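Local atomic coordinates of peptidase S15/CocE/NonD (Thaumarchaeota archaeon SCGC AB-539-E09, PDB entry 4PF1), a protein that is an archaeal serine aminopeptidase of the alpha/beta hydrolase fold, which probably removes residues from the N-terminal end of peptide chains. Residues P286-G291 against L318-L323; A180-A185 against N354-F359; P373-Y378 against H386-W391; A273-L278 against S302-K307. All coordinates share one frame; numbering follows the deposited sequence.

Interaction 1. Residues P286-G291 against L318-L323; sequences PMLIVG and LVHFVL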
loop_
_atom_site.group_PDB
_atom_site.type_symbol
_atom_site.label_atom_id
_atom_site.label_comp_id
_atom_site.label_asym_id
_atom_site.label_seq_id
_atom_site.Cartn_x
_atom_site.Cartn_y
_atom_site.Cartn_z
ATOM N N PRO A 286 32.300 19.068 26.416
ATOM C CA PRO A 286 32.432 18.362 25.124
ATOM C C PRO A 286 31.100 18.339 24.373
ATOM O O PRO A 286 30.055 18.074 24.972
ATOM C CB PRO A 286 32.880 16.952 25.529
ATOM C CG PRO A 286 33.416 17.098 26.912
ATOM C CD PRO A 286 32.607 18.173 27.546
ATOM N N MET A 287 31.138 18.678 23.080
ATOM C CA MET A 287 29.950 18.813 22.248
ATOM C C MET A 287 30.019 17.940 21.008
ATOM O O MET A 287 31.022 17.946 20.289
ATOM C CB MET A 287 29.789 20.287 21.834
ATOM C CG MET A 287 28.372 20.684 21.479
ATOM S SD MET A 287 28.238 22.442 21.034
ATOM C CE MET A 287 28.784 23.222 22.570
ATOM N N LEU A 288 28.926 17.224 20.737
ATOM C CA LEU A 288 28.759 16.415 19.539
ATOM C C LEU A 288 27.585 17.002 18.743
ATOM O O LEU A 288 26.425 16.671 19.004
ATOM C CB LEU A 288 28.537 14.927 19.908
ATOM C CG LEU A 288 28.449 13.907 18.748
ATOM C CD1 LEU A 288 29.766 13.812 17.979
ATOM C CD2 LEU A 288 28.068 12.531 19.269
ATOM N N ILE A 289 27.889 17.945 17.835
ATOM C CA ILE A 289 26.870 18.623 17.030
ATOM C C ILE A 289 26.412 17.688 15.910
ATOM O O ILE A 289 27.224 17.253 15.095
ATOM C CB ILE A 289 27.364 19.995 16.483
ATOM C CG1 ILE A 289 28.038 20.838 17.597
ATOM C CG2 ILE A 289 26.204 20.759 15.825
ATOM C CD1 ILE A 289 28.960 21.953 17.095
ATOM N N VAL A 290 25.113 17.366 15.896
ATOM C CA VAL A 290 24.531 16.441 14.926
ATOM C C VAL A 290 23.559 17.184 14.014
ATOM O O VAL A 290 22.490 17.621 14.455
ATOM C CB VAL A 290 23.845 15.232 15.621
ATOM C CG1 VAL A 290 23.620 14.093 14.637
ATOM C CG2 VAL A 290 24.647 14.750 16.826
ATOM N N GLY A 291 23.949 17.327 12.753
ATOM C CA GLY A 291 23.148 17.992 11.734
ATOM C C GLY A 291 22.714 17.063 10.619
ATOM O O GLY A 291 23.328 16.016 10.398
ATOM N N LEU A 318 37.088 19.283 22.252
ATOM C CA LEU A 318 35.709 19.312 22.745
ATOM C C LEU A 318 34.631 19.282 21.646
ATOM O O LEU A 318 33.571 18.700 21.873
ATOM C CB LEU A 318 35.492 20.560 23.630
ATOM C CG LEU A 318 36.422 20.714 24.848
ATOM C CD1 LEU A 318 36.538 22.163 25.266
ATOM C CD2 LEU A 318 35.954 19.857 26.019
ATOM N N VAL A 319 34.867 19.933 20.490
ATOM C CA VAL A 319 33.834 20.042 19.450
ATOM C C VAL A 319 34.003 18.997 18.326
ATOM O O VAL A 319 35.083 18.855 17.752
ATOM C CB VAL A 319 33.748 21.486 18.872
ATOM C CG1 VAL A 319 32.623 21.611 17.849
ATOM C CG2 VAL A 319 33.560 22.511 19.981
ATOM N N HIS A 320 32.900 18.297 18.013
ATOM C CA HIS A 320 32.788 17.328 16.921
ATOM C C HIS A 320 31.524 17.627 16.123
ATOM O O HIS A 320 30.474 17.874 16.716
ATOM C CB HIS A 320 32.752 15.888 17.451
ATOM C CG HIS A 320 33.912 15.526 18.322
ATOM N ND1 HIS A 320 35.066 14.980 17.793
ATOM C CD2 HIS A 320 34.052 15.634 19.662
ATOM C CE1 HIS A 320 35.868 14.774 18.824
ATOM N NE2 HIS A 320 35.302 15.157 19.970
ATOM N N PHE A 321 31.617 17.612 14.784
ATOM C CA PHE A 321 30.468 17.870 13.917
ATOM C C PHE A 321 30.131 16.636 13.083
ATOM O O PHE A 321 30.994 16.096 12.392
ATOM C CB PHE A 321 30.730 19.095 13.017
ATOM C CG PHE A 321 29.665 19.443 11.998
ATOM C CD1 PHE A 321 28.320 19.484 12.355
ATOM C CD2 PHE A 321 30.015 19.812 10.704
ATOM C CE1 PHE A 321 27.341 19.821 11.416
ATOM C CE2 PHE A 321 29.036 20.157 9.768
ATOM C CZ PHE A 321 27.706 20.158 10.129
ATOM N N VAL A 322 28.872 16.184 13.173
ATOM C CA VAL A 322 28.359 15.039 12.422
ATOM C C VAL A 322 27.261 15.539 11.484
ATOM O O VAL A 322 26.309 16.174 11.937
ATOM C CB VAL A 322 27.861 13.883 13.342
ATOM C CG1 VAL A 322 27.356 12.699 12.516
ATOM C CG2 VAL A 322 28.952 13.431 14.307
ATOM N N LEU A 323 27.419 15.284 10.176
ATOM C CA LEU A 323 26.460 15.692 9.152
ATOM C C LEU A 323 25.984 14.455 8.382
ATOM O O LEU A 323 26.723 13.907 7.558
ATOM C CB LEU A 323 27.107 16.743 8.221
ATOM C CG LEU A 323 26.210 17.472 7.204
ATOM C CD1 LEU A 323 25.047 18.202 7.887
ATOM C CD2 LEU A 323 27.018 18.461 6.411
#
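At the edge of the His320 imidazole, near the ring plane, lies the carbonyl oxygen of Met287, while the methyl Leu288 CD1 approaches the same ring obliquely and rests on His320 CB at 3.7 Å. The Phe321 ring is met obliquely by Ile289 O and Gly291 N. Phe321 CG is anti to the backbone N (chi1 176°), which carries the ring alongside Gly291, whose N is 4.4 Å from Phe321 CE1. Beyond these segments, the Phe321 ring meets Tyr306, and His320 ND1 is hydrogen-bonded to Pro373 O.

Strands 287-291 and 319-323 are joined by a parallel ladder of five backbone hydrogen bonds. Its shortest rungs, both 2.7 Å, are Met287 N to Leu318 O and Val322 N to Ile289 O. Met287 N comes 30° out of the Leu318 carbonyl plane, whereas Val322 N lies nearly on the line of the Ile289 C=O.

Along each strand the side chains alternate between the two faces. Ile289 CD1 meets Val319 CG1 at 3.8 Å on the face of Phe321, the one turned to helix 301-309. On the face of His320, where helix 347-365 packs, Leu288 CD1 touches Val322 CG2 at 3.8 Å. With the strand axes 4.7 Å apart and inclined by 18°, and helix 301-309 connecting them, this is the beta-alpha-beta crossover of an alpha/beta hydrolase sheet.

Interaction 2. Residues A180-A185 against N354-F359; sequences AVVPFA and NVMQPF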
loop_
_atom_site.group_PDB
_atom_site.type_symbol
_atom_site.label_atom_id
_atom_site.label_comp_id
_atom_site.label_asym_id
_atom_site.label_seq_id
_atom_site.Cartn_x
_atom_site.Cartn_y
_atom_site.Cartn_z
ATOM N N ALA A 180 29.039 16.118 29.168
ATOM C CA ALA A 180 28.964 16.142 27.695
ATOM C C ALA A 180 27.586 16.576 27.205
ATOM O O ALA A 180 26.609 16.461 27.943
ATOM C CB ALA A 180 29.293 14.761 27.128
ATOM N N VAL A 181 27.502 17.050 25.943
ATOM C CA VAL A 181 26.231 17.433 25.309
ATOM C C VAL A 181 26.164 16.896 23.867
ATOM O O VAL A 181 27.184 16.845 23.174
ATOM C CB VAL A 181 25.927 18.963 25.345
ATOM C CG1 VAL A 181 25.512 19.425 26.739
ATOM C CG2 VAL A 181 27.093 19.787 24.809
ATOM N N VAL A 182 24.956 16.493 23.425
ATOM C CA VAL A 182 24.720 16.020 22.059
ATOM C C VAL A 182 23.513 16.806 21.466
ATOM O O VAL A 182 22.383 16.298 21.455
ATOM C CB VAL A 182 24.536 14.471 21.952
ATOM C CG1 VAL A 182 24.426 14.032 20.492
ATOM C CG2 VAL A 182 25.673 13.720 22.644
ATOM N N PRO A 183 23.722 18.060 20.995
ATOM C CA PRO A 183 22.594 18.804 20.415
ATOM C C PRO A 183 22.308 18.387 18.958
ATOM O O PRO A 183 23.174 18.512 18.087
ATOM C CB PRO A 183 23.037 20.267 20.529
ATOM C CG PRO A 183 24.529 20.226 20.556
ATOM C CD PRO A 183 24.977 18.842 20.943
ATOM N N PHE A 184 21.101 17.840 18.714
ATOM C CA PHE A 184 20.636 17.439 17.380
ATOM C C PHE A 184 19.831 18.556 16.749
ATOM O O PHE A 184 19.047 19.202 17.445
ATOM C CB PHE A 184 19.743 16.184 17.452
ATOM C CG PHE A 184 20.375 14.872 17.844
ATOM C CD1 PHE A 184 20.501 14.517 19.183
ATOM C CD2 PHE A 184 20.692 13.922 16.881
ATOM C CE1 PHE A 184 21.008 13.266 19.549
ATOM C CE2 PHE A 184 21.211 12.675 17.246
ATOM C CZ PHE A 184 21.360 12.354 18.578
ATOM N N ALA A 185 20.010 18.786 15.436
ATOM C CA ALA A 185 19.236 19.748 14.625
ATOM C C ALA A 185 18.680 20.933 15.460
ATOM O O ALA A 185 17.481 21.212 15.417
ATOM C CB ALA A 185 18.088 19.011 13.955
ATOM N N ASN A 354 27.494 3.552 17.250
ATOM C CA ASN A 354 28.940 3.535 17.010
ATOM C C ASN A 354 29.673 4.849 17.305
ATOM O O ASN A 354 30.897 4.822 17.431
ATOM C CB ASN A 354 29.232 3.107 15.574
ATOM C CG ASN A 354 28.846 1.682 15.297
ATOM O OD1 ASN A 354 29.582 0.745 15.611
ATOM N ND2 ASN A 354 27.664 1.485 14.735
ATOM N N VAL A 355 28.962 5.990 17.373
ATOM C CA VAL A 355 29.614 7.286 17.597
ATOM C C VAL A 355 29.087 7.964 18.879
ATOM O O VAL A 355 29.891 8.306 19.744
ATOM C CB VAL A 355 29.486 8.235 16.363
ATOM C CG1 VAL A 355 30.237 9.547 16.591
ATOM C CG2 VAL A 355 29.965 7.554 15.081
ATOM N N MET A 356 27.750 8.169 18.991
ATOM C CA MET A 356 27.144 8.872 20.130
ATOM C C MET A 356 27.303 8.113 21.460
ATOM O O MET A 356 27.703 8.726 22.449
ATOM C CB MET A 356 25.659 9.189 19.875
ATOM C CG MET A 356 25.080 10.185 20.882
ATOM S SD MET A 356 23.275 10.312 20.870
ATOM C CE MET A 356 22.826 8.695 21.460
ATOM N N GLN A 357 26.968 6.807 21.498
ATOM C CA GLN A 357 27.085 6.031 22.737
ATOM C C GLN A 357 28.566 5.927 23.216
ATOM O O GLN A 357 28.805 6.242 24.380
ATOM C CB GLN A 357 26.423 4.645 22.619
ATOM C CG GLN A 357 26.113 3.978 23.977
ATOM C CD GLN A 357 25.310 4.847 24.937
ATOM O OE1 GLN A 357 24.350 5.535 24.562
ATOM N NE2 GLN A 357 25.673 4.806 26.209
ATOM N N PRO A 358 29.583 5.623 22.353
ATOM C CA PRO A 358 30.975 5.603 22.852
ATOM C C PRO A 358 31.451 6.989 23.313
ATOM O O PRO A 358 32.237 7.071 24.254
ATOM C CB PRO A 358 31.780 5.097 21.650
ATOM C CG PRO A 358 30.785 4.391 20.794
ATOM C CD PRO A 358 29.532 5.197 20.941
ATOM N N PHE A 359 30.940 8.073 22.680
ATOM C CA PHE A 359 31.226 9.458 23.081
ATOM C C PHE A 359 30.743 9.676 24.524
ATOM O O PHE A 359 31.523 10.099 25.376
ATOM C CB PHE A 359 30.542 10.455 22.111
ATOM C CG PHE A 359 30.530 11.907 22.545
ATOM C CD1 PHE A 359 31.641 12.721 22.343
ATOM C CD2 PHE A 359 29.394 12.472 23.115
ATOM C CE1 PHE A 359 31.620 14.068 22.722
ATOM C CE2 PHE A 359 29.377 13.818 23.498
ATOM C CZ PHE A 359 30.490 14.605 23.301
#
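Met356 and Phe184 cross at about a right angle, the sulfur coming in at the ring edge: Met356 SD is 3.6 Å from Phe184 CZ and lies 78° off the ring normal, a Met-aromatic contact of the edge type. The extended chi1 and chi2 of Met356 (both -167°) carry CG and SD out to Val182, with SD 3.9 Å from Val182 CG1; the bend at chi3 turns only the terminal methyl.

The other methyl of this valine mainly faces Phe359. The two side chains slide past each other in opposite directions, bringing Val182 CG2 to 3.8 Å from Phe359 CE2. That same ring carbon is 3.8 Å from Ala180 CB, hence the ring spans two residues whose side chains point to the helix. A leucine in place of Phe359 would probably lose much of this reach, opening a gap beside Ala180 and Val182.

Residues 180-184 of the strand and 354-359 of the helix run roughly antiparallel, their axes 10.2 Å apart at 152°. Apart from Phe359 CE2 against the backbone oxygen of Val181, the contact is carbon on carbon or sulfur on carbon, which implies cohesion by dispersion and burial of apolar surface, with a modest sulfur-ring attraction at the Phe184 end.

Interaction 3. Residues P373-Y378 against H386-W391; sequences PRVLSY and HRYDDW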
loop_
_atom_site.group_PDB
_atom_site.type_symbol
_atom_site.label_atom_id
_atom_site.label_comp_id
_atom_site.label_asym_id
_atom_site.label_seq_id
_atom_site.Cartn_x
_atom_site.Cartn_y
_atom_site.Cartn_z
ATOM N N PRO A 373 36.336 11.725 14.529
ATOM C CA PRO A 373 36.974 12.809 13.768
ATOM C C PRO A 373 36.372 14.177 14.096
ATOM O O PRO A 373 35.314 14.256 14.734
ATOM C CB PRO A 373 36.702 12.420 12.312
ATOM C CG PRO A 373 35.432 11.644 12.364
ATOM C CD PRO A 373 35.498 10.871 13.657
ATOM N N ARG A 374 37.049 15.252 13.662
ATOM C CA ARG A 374 36.562 16.620 13.821
ATOM C C ARG A 374 35.217 16.749 13.108
ATOM O O ARG A 374 34.266 17.293 13.670
ATOM C CB ARG A 374 37.587 17.615 13.239
ATOM C CG ARG A 374 37.307 19.086 13.561
ATOM C CD ARG A 374 37.993 19.570 14.835
ATOM N NE ARG A 374 39.383 19.112 14.949
ATOM C CZ ARG A 374 40.431 19.750 14.434
ATOM N NH1 ARG A 374 41.654 19.261 14.588
ATOM N NH2 ARG A 374 40.263 20.879 13.753
ATOM N N VAL A 375 35.137 16.197 11.879
ATOM C CA VAL A 375 33.932 16.209 11.057
ATOM C C VAL A 375 33.653 14.789 10.533
ATOM O O VAL A 375 34.539 14.133 9.977
ATOM C CB VAL A 375 34.016 17.256 9.903
ATOM C CG1 VAL A 375 32.821 17.145 8.956
ATOM C CG2 VAL A 375 34.124 18.677 10.455
ATOM N N LEU A 376 32.424 14.316 10.749
ATOM C CA LEU A 376 31.947 13.031 10.265
ATOM C C LEU A 376 30.823 13.330 9.284
ATOM O O LEU A 376 29.758 13.792 9.689
ATOM C CB LEU A 376 31.489 12.146 11.446
ATOM C CG LEU A 376 31.102 10.693 11.133
ATOM C CD1 LEU A 376 32.265 9.916 10.510
ATOM C CD2 LEU A 376 30.629 9.988 12.384
ATOM N N SER A 377 31.119 13.216 7.983
ATOM C CA SER A 377 30.178 13.596 6.934
ATOM C C SER A 377 29.769 12.414 6.068
ATOM O O SER A 377 30.621 11.664 5.585
ATOM C CB SER A 377 30.782 14.697 6.065
ATOM O OG SER A 377 29.994 14.970 4.918
ATOM N N TYR A 378 28.456 12.262 5.861
ATOM C CA TYR A 378 27.920 11.236 4.976
ATOM C C TYR A 378 27.736 11.845 3.608
ATOM O O TYR A 378 27.058 12.867 3.466
ATOM C CB TYR A 378 26.597 10.673 5.508
ATOM C CG TYR A 378 26.058 9.497 4.715
ATOM C CD1 TYR A 378 25.348 9.693 3.532
ATOM C CD2 TYR A 378 26.194 8.194 5.186
ATOM C CE1 TYR A 378 24.813 8.618 2.822
ATOM C CE2 TYR A 378 25.668 7.110 4.482
ATOM C CZ TYR A 378 24.970 7.329 3.304
ATOM O OH TYR A 378 24.418 6.271 2.628
ATOM N N HIS A 386 32.640 9.771 5.844
ATOM C CA HIS A 386 34.022 10.216 5.715
ATOM C C HIS A 386 34.518 10.867 6.987
ATOM O O HIS A 386 33.749 11.515 7.696
ATOM C CB HIS A 386 34.176 11.203 4.545
ATOM C CG HIS A 386 33.767 10.649 3.219
ATOM N ND1 HIS A 386 34.568 9.755 2.532
ATOM C CD2 HIS A 386 32.666 10.908 2.477
ATOM C CE1 HIS A 386 33.922 9.486 1.410
ATOM N NE2 HIS A 386 32.772 10.154 1.335
ATOM N N ARG A 387 35.817 10.715 7.258
ATOM C CA ARG A 387 36.508 11.360 8.371
ATOM C C ARG A 387 37.188 12.614 7.833
ATOM O O ARG A 387 38.064 12.509 6.970
ATOM C CB ARG A 387 37.546 10.410 8.995
ATOM C CG ARG A 387 36.958 9.187 9.696
ATOM C CD ARG A 387 38.056 8.277 10.232
ATOM N NE ARG A 387 38.899 8.961 11.218
ATOM C CZ ARG A 387 38.703 8.913 12.533
ATOM N NH1 ARG A 387 37.709 8.192 13.037
ATOM N NH2 ARG A 387 39.504 9.578 13.354
ATOM N N TYR A 388 36.740 13.799 8.272
ATOM C CA TYR A 388 37.314 15.064 7.811
ATOM C C TYR A 388 37.905 15.851 8.975
ATOM O O TYR A 388 37.409 15.754 10.098
ATOM C CB TYR A 388 36.263 15.919 7.068
ATOM C CG TYR A 388 35.793 15.356 5.739
ATOM C CD1 TYR A 388 36.686 14.741 4.861
ATOM C CD2 TYR A 388 34.479 15.526 5.315
ATOM C CE1 TYR A 388 36.263 14.246 3.626
ATOM C CE2 TYR A 388 34.048 15.051 4.075
ATOM C CZ TYR A 388 34.944 14.410 3.233
ATOM O OH TYR A 388 34.518 13.926 2.020
ATOM N N ASP A 389 38.960 16.639 8.703
ATOM C CA ASP A 389 39.627 17.462 9.714
ATOM C C ASP A 389 38.962 18.832 9.843
ATOM O O ASP A 389 39.152 19.516 10.852
ATOM C CB ASP A 389 41.118 17.626 9.375
ATOM C CG ASP A 389 41.915 16.338 9.459
ATOM O OD1 ASP A 389 41.647 15.531 10.380
ATOM O OD2 ASP A 389 42.834 16.154 8.631
ATOM N N ASP A 390 38.194 19.234 8.812
ATOM C CA ASP A 390 37.490 20.516 8.757
ATOM C C ASP A 390 36.283 20.414 7.815
ATOM O O ASP A 390 36.187 19.462 7.032
ATOM C CB ASP A 390 38.453 21.629 8.278
ATOM C CG ASP A 390 38.101 23.046 8.720
ATOM O OD1 ASP A 390 36.944 23.271 9.153
ATOM O OD2 ASP A 390 38.975 23.935 8.612
ATOM N N TRP A 391 35.365 21.396 7.891
ATOM C CA TRP A 391 34.215 21.458 7.000
ATOM C C TRP A 391 34.176 22.820 6.277
ATOM O O TRP A 391 34.038 23.855 6.934
ATOM C CB TRP A 391 32.902 21.178 7.741
ATOM C CG TRP A 391 31.718 21.092 6.823
ATOM C CD1 TRP A 391 30.701 21.994 6.710
ATOM C CD2 TRP A 391 31.479 20.090 5.823
ATOM N NE1 TRP A 391 29.818 21.594 5.734
ATOM C CE2 TRP A 391 30.272 20.430 5.170
ATOM C CE3 TRP A 391 32.155 18.919 5.432
ATOM C CZ2 TRP A 391 29.722 19.637 4.155
ATOM C CZ3 TRP A 391 31.619 18.149 4.409
ATOM C CH2 TRP A 391 30.422 18.514 3.776
HETATM O O HOH W 1 39.834 14.694 12.549
#
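Val375 and Tyr388 exchange two backbone hydrogen bonds, Tyr388 N to Val375 O at 2.8 Å and the return bond Val375 N to Tyr388 O at 2.9 Å. Ser377 and His386 repeat the pattern, with His386 N reaching Ser377 O at 2.8 Å. These two hydrogen-bonded pairs flank the non-hydrogen-bonded pair Leu376 and Arg387. Just beyond the paired strands a water accepts from Arg374 N and donates to Asp389 OD1 at 2.9 Å.

Pro373 lies over one face of the Arg387 guanidinium, its CB 4.0 Å above the plane and over the centre; the bend at chi3 (61°) folds the arginine back over the proline. Arg387 NH2 is salt-bridged to Asp371.

On the other side of the sheet, Val375 CG1 sits at the edge of the Tyr388 ring, and Ser377 CB is 3.8 Å from Tyr388 CE2. Trp391 crosses Val375 at about a right angle, its CB 3.9 Å from Val375 CG2, while the indole NH bonds to Gln561. Ser377 OG lies near the indole but bonds to Ser563.

The antiparallel register, strand axes 4.9 Å apart and short connection define a beta hairpin, which ends the ten-stranded mixed sheet at strand 384-388.

Interaction 4. Residues A273-L278 against S302-K307; sequences AMDKML and SPKLYK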
loop_
_atom_site.group_PDB
_atom_site.type_symbol
_atom_site.label_atom_id
_atom_site.label_comp_id
_atom_site.label_asym_id
_atom_site.label_seq_id
_atom_site.Cartn_x
_atom_site.Cartn_y
_atom_site.Cartn_z
ATOM N N ALA A 273 20.769 34.908 18.520
ATOM C CA ALA A 273 21.513 33.958 17.675
ATOM C C ALA A 273 22.463 33.120 18.538
ATOM O O ALA A 273 23.372 33.662 19.171
ATOM C CB ALA A 273 22.281 34.702 16.593
ATOM N N MET A 274 22.182 31.811 18.631
ATOM C CA MET A 274 22.907 30.865 19.481
ATOM C C MET A 274 24.377 30.712 19.104
ATOM O O MET A 274 25.201 30.508 19.991
ATOM C CB MET A 274 22.214 29.498 19.481
ATOM C CG MET A 274 20.845 29.530 20.133
ATOM S SD MET A 274 20.919 30.138 21.837
ATOM C CE MET A 274 21.305 28.600 22.690
ATOM N N ASP A 275 24.709 30.817 17.802
ATOM C CA ASP A 275 26.096 30.740 17.332
ATOM C C ASP A 275 26.892 31.960 17.820
ATOM O O ASP A 275 28.017 31.810 18.293
ATOM C CB ASP A 275 26.151 30.630 15.791
ATOM C CG ASP A 275 25.549 31.809 15.050
ATOM O OD1 ASP A 275 24.353 32.105 15.276
ATOM O OD2 ASP A 275 26.269 32.432 14.247
ATOM N N LYS A 276 26.282 33.158 17.748
ATOM C CA LYS A 276 26.908 34.409 18.171
ATOM C C LYS A 276 27.005 34.473 19.704
ATOM O O LYS A 276 28.035 34.902 20.231
ATOM C CB LYS A 276 26.138 35.614 17.608
ATOM C CG LYS A 276 26.266 35.750 16.090
ATOM C CD LYS A 276 25.272 36.752 15.511
ATOM C CE LYS A 276 25.389 36.885 14.008
ATOM N NZ LYS A 276 24.840 35.699 13.291
ATOM N N MET A 277 25.960 33.982 20.412
ATOM C CA MET A 277 25.904 33.936 21.878
ATOM C C MET A 277 26.969 32.963 22.447
ATOM O O MET A 277 27.762 33.372 23.296
ATOM C CB MET A 277 24.486 33.543 22.349
ATOM C CG MET A 277 24.253 33.730 23.844
ATOM S SD MET A 277 24.751 32.289 24.830
ATOM C CE MET A 277 23.328 31.231 24.603
ATOM N N LEU A 278 26.988 31.690 21.976
ATOM C CA LEU A 278 27.946 30.670 22.445
ATOM C C LEU A 278 29.409 31.052 22.152
ATOM O O LEU A 278 30.308 30.628 22.885
ATOM C CB LEU A 278 27.637 29.292 21.833
ATOM C CG LEU A 278 26.486 28.513 22.476
ATOM C CD1 LEU A 278 25.875 27.546 21.496
ATOM C CD2 LEU A 278 26.949 27.762 23.704
ATOM N N SER A 302 23.181 23.749 12.943
ATOM C CA SER A 302 24.294 22.839 13.240
ATOM C C SER A 302 25.616 23.184 12.485
ATOM O O SER A 302 26.641 23.317 13.159
ATOM C CB SER A 302 23.884 21.392 12.997
ATOM O OG SER A 302 22.740 21.072 13.774
ATOM N N PRO A 303 25.641 23.394 11.133
ATOM C CA PRO A 303 26.919 23.765 10.487
ATOM C C PRO A 303 27.445 25.133 10.945
ATOM O O PRO A 303 28.659 25.298 11.075
ATOM C CB PRO A 303 26.588 23.757 8.996
ATOM C CG PRO A 303 25.125 23.888 8.920
ATOM C CD PRO A 303 24.551 23.272 10.141
ATOM N N LYS A 304 26.537 26.101 11.229
ATOM C CA LYS A 304 26.934 27.428 11.727
ATOM C C LYS A 304 27.523 27.304 13.145
ATOM O O LYS A 304 28.465 28.025 13.477
ATOM C CB LYS A 304 25.746 28.416 11.703
ATOM C CG LYS A 304 26.129 29.875 11.993
ATOM C CD LYS A 304 26.599 30.623 10.741
ATOM C CE LYS A 304 27.220 31.965 11.063
ATOM N NZ LYS A 304 26.213 32.971 11.496
ATOM N N LEU A 305 26.997 26.352 13.960
ATOM C CA LEU A 305 27.505 26.077 15.310
ATOM C C LEU A 305 28.942 25.593 15.251
ATOM O O LEU A 305 29.788 26.134 15.955
ATOM C CB LEU A 305 26.640 25.037 16.044
ATOM C CG LEU A 305 25.432 25.551 16.806
ATOM C CD1 LEU A 305 24.660 24.394 17.417
ATOM C CD2 LEU A 305 25.835 26.549 17.894
ATOM N N TYR A 306 29.231 24.585 14.388
ATOM C CA TYR A 306 30.591 24.073 14.221
ATOM C C TYR A 306 31.532 25.186 13.738
ATOM O O TYR A 306 32.629 25.315 14.266
ATOM C CB TYR A 306 30.634 22.864 13.254
ATOM C CG TYR A 306 32.042 22.483 12.830
ATOM C CD1 TYR A 306 32.886 21.783 13.689
ATOM C CD2 TYR A 306 32.552 22.882 11.598
ATOM C CE1 TYR A 306 34.186 21.452 13.315
ATOM C CE2 TYR A 306 33.860 22.578 11.224
ATOM C CZ TYR A 306 34.675 21.867 12.087
ATOM O OH TYR A 306 35.962 21.561 11.712
ATOM N N LYS A 307 31.088 25.995 12.748
ATOM C CA LYS A 307 31.880 27.082 12.157
ATOM C C LYS A 307 32.370 28.092 13.209
ATOM O O LYS A 307 33.517 28.536 13.131
ATOM C CB LYS A 307 31.077 27.807 11.060
ATOM C CG LYS A 307 31.901 28.821 10.252
ATOM C CD LYS A 307 31.133 29.418 9.062
ATOM C CE LYS A 307 30.165 30.522 9.440
ATOM N NZ LYS A 307 30.845 31.712 10.024
HETATM O O HOH W 2 23.414 33.283 13.026
#
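Asp275 OD2 receives Lys304 NZ in a salt bridge of 2.8 Å, the ammonium arriving from above the carboxylate, 38° out of its plane. Lys276 NZ stands farther off, 3.7 Å from the same OD2, a long salt bridge that completes a three-residue network between two neighbouring helices of the alpha/beta hydrolase fold. Their short axes run nearly parallel, inclined by 22° and 9.2 Å apart at closest approach.

Water 2 braces the network: it donates to Asp275 OD1 at 2.7 Å and accepts a weak bond from Lys304 NZ. The two ammonium groups, Lys276 NZ and Lys304 NZ, are 3.5 Å apart, a closeness that the shared carboxylate probably makes tolerable. Lys304 NZ is also hydrogen-bonded to Tyr300 OH.

Lys304 bends at chi2 (85°) and again at chi4, curling its chain past OD2, so that its CG and CE as well as NZ lie close to that oxygen. A methionine in place of Lys304 would probably deprive the buried Asp275 of its short ionic partner, leaving chiefly the long bridge to Lys276 and water 2.

Below the charges the interface turns apolar. Leu305, which also packs on Ile289 of strand 287-292, presents CD2 to Asp275 and Leu278: it lies 4.2 Å from Asp275 CA and 3.7 Å from Leu278 CD1.

In the fold
From the N terminus, strand 178-184 opens the longest loop, which interaction 2 closes 169 residues later on helix 347-365. Interactions 1 and 4 both fall within this loop. They cross each other: 273-278 precedes 286-291, then 302-307 closes interaction 4 before 318-323 completes interaction 1. Interaction 3 follows in series as a local hairpin. Strands 178-184, 287-292, 319-324, 375-379 and 384-388 are consecutive in one sheet, so interactions 2, 1 and 3 succeed one another across it. Helix 347-365 covers part of one face, and helix 301-309, with 274-279 packed on it, part of the other. Asp390 and Tyr306 link interactions 3 and 4 through a probable hydrogen bond, tying the hairpin to helix 301-309.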